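Local coordinates for stage II sporulation protein SA (Bacillus subtilis, PDB 3O6Q), which is the toxin of a type II toxin-antitoxin system, neutralised by SpoIISB and lethal to sporulating cells without it, represented here by its predicted cytoplasmic part, at residues I129-E132 against F133-L136. Residues are numbered along the deposited sequence; the frame is centred on the assembly and turned at random.
Sequences IVTE and FDYL
Asp-134 reaches back past the start of helix 132-148 to Thr-131, and the two residues form a capping box. Along the aspartate side chain, CB rests 3.3 Å from Thr-131 O. CG stands anti to the carbonyl carbon (chi1 -54°), which carries the carboxylate toward the preceding loop. At the tip, OD2 accepts a nearly straight bond from Thr-131 N (2.8 Å, 162°) through its anti lone pair; it also lies 3.1 Å from Val-130 CA and is hydrogen-bonded to Tyr-22 OH. OD1 forms a salt bridge with Arg-25, so helix 7-35 grips both carboxylate oxygens.

The reciprocal half comes from Thr-131, the N-cap. With chi1 at 68°, OG1 accepts from Phe-133 N (3.1 Å) and meets the Phe-133 ring at its edge, in plane, 3.5 Å from CD1. OG1 is also hydrogen-bonded to Tyr-22 OH, so Tyr-22 bridges both halves of the box. Thr-131 O receives Tyr-135 N in its carbonyl plane at 3.2 Å, beginning the helical bonding.

Glu-132 and Tyr-135 turn their polar ends to a chain of another protein. The buried Asp-134 carboxylate is thus shared between cap and long helix, and the nearby arginine would be expected to favour its ionised form.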
loop_
_atom_site.group_PDB
_atom_site.type_symbol
_atom_site.label_atom_id
_atom_site.label_comp_id
_atom_site.label_asym_id
_atom_site.label_seq_id
_atom_site.Cartn_x
_atom_site.Cartn_y
_atom_site.Cartn_z
ATOM N N ILE A 129 14.118 -9.453 4.621
ATOM C CA ILE A 129 13.642 -9.642 3.249
ATOM C C ILE A 129 13.108 -8.371 2.615
ATOM O O ILE A 129 12.372 -7.645 3.257
ATOM C CB ILE A 129 12.538 -10.707 3.235
ATOM C CG1 ILE A 129 13.162 -12.108 3.196
ATOM C CG2 ILE A 129 11.652 -10.575 2.080
ATOM C CD1 ILE A 129 12.170 -13.216 3.567
ATOM N N VAL A 130 13.489 -8.099 1.369
ATOM C CA VAL A 130 12.836 -7.081 0.553
ATOM C C VAL A 130 12.501 -7.660 -0.824
ATOM O O VAL A 130 13.318 -8.313 -1.441
ATOM C CB VAL A 130 13.690 -5.805 0.234
ATOM C CG1 VAL A 130 13.547 -4.747 1.302
ATOM C CG2 VAL A 130 15.148 -6.147 -0.010
ATOM N N THR A 131 11.304 -7.370 -1.315
ATOM C CA THR A 131 10.799 -7.929 -2.569
ATOM C C THR A 131 10.080 -6.841 -3.361
ATOM O O THR A 131 10.056 -5.673 -2.960
ATOM C CB THR A 131 9.771 -9.054 -2.263
ATOM O OG1 THR A 131 8.606 -8.456 -1.684
ATOM C CG2 THR A 131 10.307 -10.071 -1.308
ATOM N N GLU A 132 9.440 -7.244 -4.460
ATOM C CA GLU A 132 8.489 -6.404 -5.174
ATOM C C GLU A 132 7.394 -5.721 -4.312
ATOM O O GLU A 132 6.943 -4.641 -4.660
ATOM C CB GLU A 132 7.863 -7.186 -6.307
ATOM C CG GLU A 132 6.968 -8.311 -5.896
ATOM C CD GLU A 132 7.630 -9.414 -5.107
ATOM O OE1 GLU A 132 8.741 -9.909 -5.452
ATOM O OE2 GLU A 132 6.979 -9.844 -4.143
ATOM N N PHE A 133 6.978 -6.316 -3.186
ATOM C CA PHE A 133 6.045 -5.663 -2.301
ATOM C C PHE A 133 6.634 -4.347 -1.855
ATOM O O PHE A 133 5.950 -3.303 -1.774
ATOM C CB PHE A 133 5.767 -6.516 -1.063
ATOM C CG PHE A 133 4.753 -7.635 -1.270
ATOM C CD1 PHE A 133 5.156 -8.893 -1.751
ATOM C CD2 PHE A 133 3.413 -7.445 -0.933
ATOM C CE1 PHE A 133 4.223 -9.967 -1.916
ATOM C CE2 PHE A 133 2.456 -8.480 -1.099
ATOM C CZ PHE A 133 2.865 -9.758 -1.588
ATOM N N ASP A 134 7.917 -4.373 -1.564
ATOM C CA ASP A 134 8.586 -3.162 -1.135
ATOM C C ASP A 134 8.779 -2.179 -2.271
ATOM O O ASP A 134 8.607 -0.996 -2.107
ATOM C CB ASP A 134 9.886 -3.541 -0.468
ATOM C CG ASP A 134 9.643 -4.533 0.640
ATOM O OD1 ASP A 134 8.972 -4.142 1.600
ATOM O OD2 ASP A 134 10.037 -5.715 0.527
ATOM N N TYR A 135 9.065 -2.690 -3.449
ATOM C CA TYR A 135 9.008 -1.877 -4.638
ATOM C C TYR A 135 7.678 -1.129 -4.680
ATOM O O TYR A 135 7.629 0.083 -4.891
ATOM C CB TYR A 135 9.161 -2.764 -5.876
ATOM C CG TYR A 135 8.720 -2.115 -7.143
ATOM C CD1 TYR A 135 9.548 -1.235 -7.799
ATOM C CD2 TYR A 135 7.479 -2.373 -7.683
ATOM C CE1 TYR A 135 9.168 -0.637 -8.965
ATOM C CE2 TYR A 135 7.089 -1.774 -8.863
ATOM C CZ TYR A 135 7.940 -0.898 -9.505
ATOM O OH TYR A 135 7.586 -0.268 -10.701
ATOM N N LEU A 136 6.592 -1.858 -4.464
ATOM C CA LEU A 136 5.255 -1.266 -4.587
ATOM C C LEU A 136 5.027 -0.211 -3.525
ATOM O O LEU A 136 4.568 0.865 -3.831
ATOM C CB LEU A 136 4.191 -2.357 -4.557
ATOM C CG LEU A 136 4.203 -3.235 -5.841
ATOM C CD1 LEU A 136 3.232 -4.454 -5.812
ATOM C CD2 LEU A 136 3.937 -2.337 -7.090
#